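Local coordinates for hypothetical protein TM1553 (Thermotoga maritima, PDB 1VRM) that probably acts as a flavin transferase that moves FMN from FAD covalently onto other proteins, at residues A[30-35]-A[50-55]; A[284-289]-A[304-309]; A[108-113]-A[136-141]. All blocks are in the same frame, centred on the assembly; numbering follows the deposited sequence. Where two conformers were deposited one is given.

Contact 1 (A[30-35]-A[50-55]); sequences VRIVVS and EDMKRI
Helix-on-sheet packing in an alpha+beta fold brings Met52 of helix 41-58 against Val30 and Ile32 of strand 28-35, one of the inner strands of a large antiparallel sheet. Met52 was refined as selenomethionine, and it alone makes the helix's half of the contact. No hydrogen bond joins the two segments; the meeting is apolar and buried. The backbones stay well apart, with 8.8 Å between Val30 CA and Met52 CA, and the long side chain spans that interval. With CG anti to its carbonyl carbon (chi1 -69°) and chi2 extended, it runs out from the helix until selenium lies 4.0 Å from Val30 CB. The last torsion then bends, laying the CE methyl alongside Val30 CG1 at 4.2 Å. The two side chains run past one another head to tail; Met52 SE sits at the valine's branch point, with Val30 CG1 and CG2 each 4.2 Å away. Ile32, two residues along the strand and so on the same side, adds a lighter contact, its CD1 4.3 Å from Met52 SE. Met52 also touches Val189 of the adjacent strand 186-191, Leu171 of helix 166-181 and Leu26, which shows how one long, unbranched side chain can tie several elements into one core. Away from the sheet, the helix carries a salt bridge within a single turn, between Asp51 and Arg54. Asp51 OD2 has a second partner in Arg173 of helix 166-181, while Arg54 NH1 reaches Glu84. The guanidinium takes the carboxylate side-on, with both donors on one oxygen and approaching from the same face of the carboxylate plane: Arg54 NE lies 2.9 Å from Asp51 OD1, and Arg54 NH2 lies 3.0 Å from that same OD1.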
loop_
_atom_site.group_PDB
_atom_site.type_symbol
_atom_site.label_atom_id
_atom_site.label_comp_id
_atom_site.label_asym_id
_atom_site.label_seq_id
_atom_site.Cartn_x
_atom_site.Cartn_y
_atom_site.Cartn_z
ATOM N N VAL A 30 -13.648 0.745 -0.450
ATOM C CA VAL A 30 -13.278 1.516 -1.628
ATOM C C VAL A 30 -14.393 2.477 -1.991
ATOM O O VAL A 30 -15.565 2.213 -1.698
ATOM C CB VAL A 30 -12.893 0.626 -2.828
ATOM C CG1 VAL A 30 -11.775 -0.337 -2.445
ATOM C CG2 VAL A 30 -14.060 -0.154 -3.349
ATOM N N ARG A 31 -14.027 3.586 -2.619
ATOM C CA ARG A 31 -14.956 4.610 -3.042
ATOM C C ARG A 31 -14.495 5.093 -4.403
ATOM O O ARG A 31 -13.299 5.409 -4.607
ATOM C CB ARG A 31 -14.985 5.712 -2.008
ATOM C CG ARG A 31 -15.851 6.871 -2.304
ATOM C CD ARG A 31 -15.644 7.791 -1.125
ATOM N NE ARG A 31 -16.511 8.917 -1.223
ATOM C CZ ARG A 31 -16.329 10.044 -0.572
ATOM N NH1 ARG A 31 -15.267 10.204 0.212
ATOM N NH2 ARG A 31 -17.212 11.017 -0.741
ATOM N N ILE A 32 -15.399 5.121 -5.353
ATOM C CA ILE A 32 -15.060 5.486 -6.702
ATOM C C ILE A 32 -15.958 6.682 -7.053
ATOM O O ILE A 32 -17.164 6.562 -6.958
ATOM C CB ILE A 32 -15.342 4.316 -7.645
ATOM C CG1 ILE A 32 -14.518 3.057 -7.297
ATOM C CG2 ILE A 32 -15.096 4.723 -9.101
ATOM C CD1 ILE A 32 -15.184 1.772 -7.718
ATOM N N VAL A 33 -15.388 7.818 -7.415
ATOM C CA VAL A 33 -16.164 9.048 -7.628
ATOM C C VAL A 33 -15.733 9.558 -8.990
ATOM O O VAL A 33 -14.552 9.828 -9.231
ATOM C CB VAL A 33 -15.889 10.083 -6.577
ATOM C CG1 VAL A 33 -16.493 11.409 -6.954
ATOM C CG2 VAL A 33 -16.358 9.583 -5.225
ATOM N N VAL A 34 -16.691 9.608 -9.910
ATOM C CA VAL A 34 -16.387 9.828 -11.322
ATOM C C VAL A 34 -17.430 10.712 -11.965
ATOM O O VAL A 34 -18.621 10.586 -11.718
ATOM C CB VAL A 34 -16.074 8.506 -12.091
ATOM C CG1 VAL A 34 -17.274 7.611 -12.199
ATOM C CG2 VAL A 34 -15.421 8.819 -13.428
ATOM N N SER A 35 -16.934 11.601 -12.831
ATOM C CA SER A 35 -17.788 12.410 -13.715
ATOM C C SER A 35 -17.311 12.253 -15.143
ATOM O O SER A 35 -16.125 12.286 -15.401
ATOM C CB SER A 35 -17.753 13.864 -13.298
ATOM O OG SER A 35 -18.461 14.709 -14.225
ATOM N N GLU A 50 -14.687 -3.677 -10.827
ATOM C CA GLU A 50 -14.344 -5.049 -11.296
ATOM C C GLU A 50 -12.828 -5.247 -11.266
ATOM O O GLU A 50 -12.347 -6.296 -10.828
ATOM C CB GLU A 50 -14.862 -5.289 -12.696
ATOM C CG GLU A 50 -16.385 -5.317 -12.744
ATOM C CD GLU A 50 -16.909 -5.476 -14.192
ATOM O OE1 GLU A 50 -16.106 -5.647 -15.138
ATOM O OE2 GLU A 50 -18.141 -5.393 -14.334
ATOM N N ASP A 51 -12.079 -4.259 -11.729
ATOM C CA ASP A 51 -10.594 -4.397 -11.719
ATOM C C ASP A 51 -10.046 -4.473 -10.287
ATOM O O ASP A 51 -9.124 -5.243 -9.991
ATOM C CB ASP A 51 -9.961 -3.272 -12.483
ATOM C CG ASP A 51 -8.535 -3.558 -12.847
ATOM O OD1 ASP A 51 -8.328 -4.586 -13.515
ATOM O OD2 ASP A 51 -7.628 -2.747 -12.485
HETATM N N MSE A 52 -10.599 -3.660 -9.401
HETATM C CA MSE A 52 -10.144 -3.669 -7.995
HETATM C C MSE A 52 -10.374 -5.041 -7.367
HETATM O O MSE A 52 -9.502 -5.570 -6.649
HETATM C CB MSE A 52 -10.815 -2.568 -7.173
HETATM C CG MSE A 52 -10.345 -1.251 -7.596
HETATM SE SE MSE A 52 -11.428 0.117 -6.560
HETATM C CE MSE A 52 -9.880 1.171 -5.834
ATOM N N LYS A 53 -11.540 -5.619 -7.640
ATOM C CA LYS A 53 -11.839 -6.963 -7.151
ATOM C C LYS A 53 -10.949 -8.010 -7.810
ATOM O O LYS A 53 -10.440 -8.917 -7.131
ATOM C CB LYS A 53 -13.310 -7.298 -7.322
ATOM C CG LYS A 53 -14.212 -6.434 -6.442
ATOM C CD LYS A 53 -15.669 -6.723 -6.698
ATOM C CE LYS A 53 -16.529 -6.042 -5.645
ATOM N NZ LYS A 53 -15.965 -6.199 -4.278
ATOM N N ARG A 54 -10.717 -7.878 -9.099
ATOM C CA ARG A 54 -9.849 -8.791 -9.823
ATOM C C ARG A 54 -8.441 -8.847 -9.179
ATOM O O ARG A 54 -7.894 -9.899 -8.909
ATOM C CB ARG A 54 -9.722 -8.341 -11.260
ATOM C CG ARG A 54 -8.811 -9.209 -12.110
ATOM C CD ARG A 54 -8.614 -8.638 -13.488
ATOM N NE ARG A 54 -7.844 -7.418 -13.442
ATOM C CZ ARG A 54 -6.517 -7.405 -13.343
ATOM N NH1 ARG A 54 -5.838 -8.562 -13.334
ATOM N NH2 ARG A 54 -5.877 -6.256 -13.279
ATOM N N ILE A 55 -7.880 -7.683 -8.939
ATOM C CA ILE A 55 -6.552 -7.527 -8.318
ATOM C C ILE A 55 -6.593 -8.115 -6.887
ATOM O O ILE A 55 -5.644 -8.746 -6.424
ATOM C CB ILE A 55 -6.127 -6.029 -8.311
ATOM C CG1 ILE A 55 -5.866 -5.624 -9.736
ATOM C CG2 ILE A 55 -5.008 -5.785 -7.311
ATOM C CD1 ILE A 55 -5.763 -4.151 -9.886
#

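Contact 2 (A[284-289]-A[304-309])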
loop_
_atom_site.group_PDB
_atom_site.type_symbol
_atom_site.label_atom_id
_atom_site.label_comp_id
_atom_site.label_asym_id
_atom_site.label_seq_id
_atom_site.Cartn_x
_atom_site.Cartn_y
_atom_site.Cartn_z
ATOM N N VAL A 284 8.161 2.332 8.721
ATOM C CA VAL A 284 9.201 1.510 9.301
ATOM C C VAL A 284 10.460 2.309 9.629
ATOM O O VAL A 284 11.095 2.056 10.626
ATOM C CB VAL A 284 9.558 0.334 8.372
ATOM C CG1 VAL A 284 10.836 -0.382 8.840
ATOM C CG2 VAL A 284 8.355 -0.617 8.170
HETATM N N MSE A 285 10.862 3.228 8.760
HETATM C CA MSE A 285 12.114 3.943 8.958
HETATM C C MSE A 285 11.996 5.104 9.946
HETATM O O MSE A 285 13.006 5.518 10.528
HETATM C CB MSE A 285 12.590 4.457 7.602
HETATM C CG MSE A 285 13.044 3.335 6.720
HETATM SE SE MSE A 285 13.647 3.998 4.971
HETATM C CE MSE A 285 15.520 4.620 5.672
ATOM N N ALA A 286 10.806 5.661 10.081
ATOM C CA ALA A 286 10.648 6.927 10.851
ATOM C C ALA A 286 10.786 6.717 12.363
ATOM O O ALA A 286 11.040 7.666 13.115
ATOM C CB ALA A 286 9.350 7.594 10.544
ATOM N N GLY A 287 10.593 5.493 12.829
ATOM C CA GLY A 287 10.776 5.234 14.245
ATOM C C GLY A 287 12.239 5.150 14.632
ATOM O O GLY A 287 12.553 5.120 15.816
ATOM N N LYS A 288 13.144 5.143 13.658
ATOM C CA LYS A 288 14.580 5.116 13.935
ATOM C C LYS A 288 15.249 6.499 13.771
ATOM O O LYS A 288 16.052 6.893 14.604
ATOM C CB LYS A 288 15.264 4.112 13.027
ATOM C CG LYS A 288 14.690 2.687 13.156
ATOM C CD LYS A 288 14.875 1.881 11.900
ATOM C CE LYS A 288 14.079 0.573 12.009
ATOM N NZ LYS A 288 14.170 -0.195 10.765
ATOM N N ASP A 289 14.971 7.184 12.665
ATOM C CA ASP A 289 15.536 8.542 12.439
ATOM C C ASP A 289 14.521 9.336 11.614
ATOM O O ASP A 289 14.621 9.428 10.378
ATOM C CB ASP A 289 16.923 8.437 11.779
ATOM C CG ASP A 289 17.664 9.787 11.704
ATOM O OD1 ASP A 289 17.017 10.845 11.906
ATOM O OD2 ASP A 289 18.886 9.772 11.480
ATOM N N LEU A 304 6.015 14.210 2.478
ATOM C CA LEU A 304 5.423 13.494 3.598
ATOM C C LEU A 304 5.106 14.244 4.860
ATOM O O LEU A 304 5.673 15.300 5.165
ATOM C CB LEU A 304 6.258 12.318 3.961
ATOM C CG LEU A 304 7.528 12.525 4.733
ATOM C CD1 LEU A 304 8.111 11.170 5.107
ATOM C CD2 LEU A 304 8.532 13.358 3.936
ATOM N N LEU A 305 4.191 13.643 5.606
ATOM C CA LEU A 305 3.819 14.089 6.937
ATOM C C LEU A 305 3.842 12.859 7.832
ATOM O O LEU A 305 3.193 11.852 7.505
ATOM C CB LEU A 305 2.410 14.663 6.933
ATOM C CG LEU A 305 1.829 15.154 8.267
ATOM C CD1 LEU A 305 0.742 16.134 8.051
ATOM C CD2 LEU A 305 1.254 13.995 9.063
ATOM N N ILE A 306 4.555 12.936 8.951
ATOM C CA ILE A 306 4.656 11.846 9.913
ATOM C C ILE A 306 3.987 12.275 11.218
ATOM O O ILE A 306 4.222 13.363 11.705
ATOM C CB ILE A 306 6.135 11.524 10.238
ATOM C CG1 ILE A 306 6.916 11.180 8.980
ATOM C CG2 ILE A 306 6.220 10.422 11.276
ATOM C CD1 ILE A 306 8.365 11.136 9.165
ATOM N N VAL A 307 3.156 11.399 11.791
ATOM C CA VAL A 307 2.662 11.600 13.138
ATOM C C VAL A 307 3.422 10.607 14.004
ATOM O O VAL A 307 3.248 9.388 13.865
ATOM C CB VAL A 307 1.168 11.319 13.263
ATOM C CG1 VAL A 307 0.729 11.574 14.742
ATOM C CG2 VAL A 307 0.365 12.156 12.274
ATOM N N LEU A 308 4.296 11.125 14.841
ATOM C CA LEU A 308 5.104 10.293 15.699
ATOM C C LEU A 308 4.254 9.777 16.873
ATOM O O LEU A 308 3.204 10.335 17.166
ATOM C CB LEU A 308 6.272 11.094 16.221
ATOM C CG LEU A 308 7.233 11.580 15.161
ATOM C CD1 LEU A 308 8.137 12.634 15.795
ATOM C CD2 LEU A 308 7.982 10.393 14.564
ATOM N N GLU A 309 4.688 8.679 17.467
ATOM C CA GLU A 309 4.055 8.196 18.682
ATOM C C GLU A 309 3.992 9.326 19.684
ATOM O O GLU A 309 4.989 9.973 19.952
ATOM C CB GLU A 309 4.832 7.033 19.242
ATOM C CG GLU A 309 4.292 6.484 20.547
ATOM C CD GLU A 309 5.096 5.286 20.972
ATOM O OE1 GLU A 309 6.340 5.300 20.800
ATOM O OE2 GLU A 309 4.464 4.327 21.492
#
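Ala286, on helix 272-296, sets its single methyl group against the outer end of Ile306, on strand 303-308. The methyl-to-methyl approach of Ala286 CB and Ile306 CD1 measures 3.9 Å. This is the one residue pair in which side chain meets side chain, and no hydrogen bond accompanies it. In the isoleucine, CG1 stands anti to the carbonyl carbon (chi1 -57°) and chi2 is extended at 168°, so the longer branch projects away from the strand and its terminal methyl comes closest to the helix. Ile306 CG2, anti to the backbone N, follows close behind at 4.3 Å from Ala286 CB, and both branches thus flank the alanine methyl. A small residue on the helix lets the backbones draw close: Ala286 CA and Ile306 CA are 7.8 Å apart. Leu308 joins from the next position on the same side of the strand. Its CB does not point straight at the helix, but with CG turned to chi1 -63° the branch swings in, and Leu308 CD2 comes to 4.3 Å from Ala286 O, a methyl resting against a backbone carbonyl. The same pattern continues along the helix, where Ile306 also touches Val294, Leu308 touches Trp290 and Leu304 touches Val293. Ala286, Trp290 and Val294, spaced four apart, thus offer one face of the helix to the strand. Ala286 also meets Val262 on the neighbouring strand 262-269, which pairs antiparallel with 303-308 through backbone hydrogen bonds between Leu305 and Thr266 and between Val307 and Ser264; Ile306 hydrogen-bonds with Glu314 on the other flank. A long helix that joins two adjacent antiparallel strands and folds back onto their sheet forms an antiparallel beta-helix-beta connection, as in an alpha+beta fold.

Contact 3 (A[108-113]-A[136-141]); sequences GRLLEL and KHTGYK
The opening turn of helix 108-114 and the loop after helix 128-135 come nearest at Arg109 and His137, whose CA atoms lie 6.6 Å apart, and two waters rather than direct bonds join their polar groups. First-turn amides lack a helical acceptor, and two of them, those of Arg109 and Leu110, find waters here: Arg109 N donates to one that passes a bond to His137 O, while Leu110 N donates over 2.9 Å to a second, which in turn bonds Thr138 OG1 at 2.7 Å. Leu110 crosses Thr138 at about a right angle, and its CD1 rests 3.6 Å from that OG1. The Arg109 chain bends at chi2 and chi3 (-71° and -63°), which folds its guanidinium back beside the histidine. The His137 CB lies over one guanidinium face, 3.6 Å from Arg109 NH1, and the guanidinium and ring planes are only 4° apart, although NH1 approaches the ring obliquely. Arg109 NH1 is hydrogen-bonded to Gly157 O. With an alanine in place of Arg109, Gly157 O would probably lose that donor and His137 CB the flat group packed against it. His137 ND1 hydrogen-bonds with Asn156 O and NE2 with Glu133 OE2, so the ring is perhaps protonated on both nitrogens. Thr138 OG1 also bonds Ala134 O, holding the loop to the end of helix 128-135. Leu110 packs on Ala134 and Leu135 of that helix, Gly139 N bonds Thr106 OG1, and Tyr140 leans on helix 83-98, so the loop is wedged between three helices just ahead of strand 143-146.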
loop_
_atom_site.group_PDB
_atom_site.type_symbol
_atom_site.label_atom_id
_atom_site.label_comp_id
_atom_site.label_asym_id
_atom_site.label_seq_id
_atom_site.Cartn_x
_atom_site.Cartn_y
_atom_site.Cartn_z
ATOM N N GLY A 108 5.838 -12.238 4.000
ATOM C CA GLY A 108 4.788 -13.207 4.063
ATOM C C GLY A 108 4.940 -14.223 5.186
ATOM O O GLY A 108 3.989 -14.522 5.888
ATOM N N ARG A 109 6.142 -14.821 5.351
ATOM C CA ARG A 109 6.317 -15.804 6.406
ATOM C C ARG A 109 6.063 -15.199 7.799
ATOM O O ARG A 109 5.523 -15.863 8.681
ATOM C CB ARG A 109 7.694 -16.475 6.375
ATOM C CG ARG A 109 7.929 -17.396 5.195
ATOM C CD ARG A 109 7.166 -18.661 5.216
ATOM N NE ARG A 109 7.548 -19.475 6.358
ATOM C CZ ARG A 109 8.578 -20.347 6.395
ATOM N NH1 ARG A 109 9.350 -20.520 5.347
ATOM N NH2 ARG A 109 8.783 -21.083 7.494
ATOM N N LEU A 110 6.506 -13.961 8.002
ATOM C CA LEU A 110 6.277 -13.301 9.280
ATOM C C LEU A 110 4.783 -12.973 9.490
ATOM O O LEU A 110 4.253 -13.202 10.582
ATOM C CB LEU A 110 7.119 -12.022 9.388
ATOM C CG LEU A 110 8.595 -12.229 9.661
ATOM C CD1 LEU A 110 9.327 -10.976 9.283
ATOM C CD2 LEU A 110 8.826 -12.591 11.144
ATOM N N LEU A 111 4.121 -12.483 8.456
ATOM C CA LEU A 111 2.660 -12.161 8.569
ATOM C C LEU A 111 1.912 -13.442 8.926
ATOM O O LEU A 111 1.028 -13.450 9.757
ATOM C CB LEU A 111 2.126 -11.528 7.308
ATOM C CG LEU A 111 2.714 -10.136 7.080
ATOM C CD1 LEU A 111 2.357 -9.678 5.707
ATOM C CD2 LEU A 111 2.203 -9.149 8.090
ATOM N N GLU A 112 2.322 -14.550 8.331
ATOM C CA GLU A 112 1.651 -15.829 8.560
ATOM C C GLU A 112 1.862 -16.281 10.038
ATOM O O GLU A 112 0.951 -16.712 10.762
ATOM C CB GLU A 112 2.231 -16.782 7.523
ATOM C CG GLU A 112 1.592 -18.038 7.331
ATOM C CD GLU A 112 2.389 -18.858 6.315
ATOM O OE1 GLU A 112 3.596 -19.086 6.531
ATOM O OE2 GLU A 112 1.793 -19.269 5.321
ATOM N N LEU A 113 3.072 -16.069 10.538
ATOM C CA LEU A 113 3.413 -16.423 11.888
ATOM C C LEU A 113 2.624 -15.637 12.908
ATOM O O LEU A 113 2.127 -16.179 13.872
ATOM C CB LEU A 113 4.902 -16.182 12.077
ATOM C CG LEU A 113 5.609 -16.765 13.291
ATOM C CD1 LEU A 113 5.720 -18.300 13.136
ATOM C CD2 LEU A 113 6.965 -16.068 13.466
ATOM N N LYS A 136 15.059 -15.749 8.890
ATOM C CA LYS A 136 15.866 -16.492 7.905
ATOM C C LYS A 136 15.069 -16.777 6.636
ATOM O O LYS A 136 15.634 -17.141 5.605
ATOM C CB LYS A 136 16.335 -17.827 8.454
ATOM C CG LYS A 136 17.086 -17.734 9.764
ATOM C CD LYS A 136 17.669 -19.069 10.142
ATOM C CE LYS A 136 18.551 -18.985 11.381
ATOM N NZ LYS A 136 17.721 -18.738 12.573
ATOM N N HIS A 137 13.752 -16.686 6.756
ATOM C CA HIS A 137 12.820 -16.922 5.640
ATOM C C HIS A 137 12.104 -15.654 5.245
ATOM O O HIS A 137 10.927 -15.704 4.856
ATOM C CB HIS A 137 11.854 -18.022 6.030
ATOM C CG HIS A 137 12.543 -19.166 6.689
ATOM N ND1 HIS A 137 13.570 -19.862 6.071
ATOM C CD2 HIS A 137 12.466 -19.643 7.950
ATOM C CE1 HIS A 137 14.076 -20.726 6.934
ATOM N NE2 HIS A 137 13.411 -20.627 8.073
ATOM N N THR A 138 12.875 -14.557 5.295
ATOM C CA THR A 138 12.404 -13.196 4.972
ATOM C C THR A 138 13.528 -12.545 4.207
ATOM O O THR A 138 14.662 -12.792 4.528
ATOM C CB THR A 138 12.179 -12.405 6.273
ATOM O OG1 THR A 138 11.233 -13.120 7.088
ATOM C CG2 THR A 138 11.656 -10.982 6.006
ATOM N N GLY A 139 13.206 -11.764 3.182
ATOM C CA GLY A 139 14.231 -10.934 2.513
ATOM C C GLY A 139 13.997 -10.921 1.009
ATOM O O GLY A 139 13.955 -11.993 0.373
ATOM N N TYR A 140 13.869 -9.722 0.438
ATOM C CA TYR A 140 13.498 -9.622 -1.000
ATOM C C TYR A 140 14.502 -10.242 -1.941
ATOM O O TYR A 140 14.161 -10.607 -3.068
ATOM C CB TYR A 140 13.261 -8.176 -1.431
ATOM C CG TYR A 140 14.493 -7.332 -1.473
ATOM C CD1 TYR A 140 15.028 -6.782 -0.305
ATOM C CD2 TYR A 140 15.134 -7.062 -2.687
ATOM C CE1 TYR A 140 16.178 -5.961 -0.348
ATOM C CE2 TYR A 140 16.285 -6.286 -2.729
ATOM C CZ TYR A 140 16.786 -5.746 -1.567
ATOM O OH TYR A 140 17.923 -4.964 -1.633
ATOM N N LYS A 141 15.753 -10.327 -1.520
ATOM C CA LYS A 141 16.776 -10.937 -2.364
ATOM C C LYS A 141 16.555 -12.434 -2.620
ATOM O O LYS A 141 17.209 -13.029 -3.478
ATOM C CB LYS A 141 18.172 -10.672 -1.797
ATOM C CG LYS A 141 18.545 -9.188 -1.787
ATOM C CD LYS A 141 19.879 -8.973 -1.061
ATOM C CE LYS A 141 20.253 -7.506 -1.031
ATOM N NZ LYS A 141 21.618 -7.322 -0.446
HETATM O O HOH W 1 8.731 -14.589 3.744
HETATM O O HOH W 2 8.606 -12.889 6.321
#

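Along the chain, contact 1 comes first, contact 3 follows and contact 2 closes the series. Contacts 1 and 2 belong to the same antiparallel sheet but lie near its two ends: strand 28-35 is second from one edge and strand 303-308 second from the other, each packed by its own helix. Their centres are about 30 Å apart, on opposite sides of the chain's centre. Contact 3 touches neither, lying about 30 Å from contact 1 and about 23 Å from contact 2, centre to centre. One chain thus combines largely apolar packing of helices on a sheet with water-mediated joining of a helix and a loop away from that sheet.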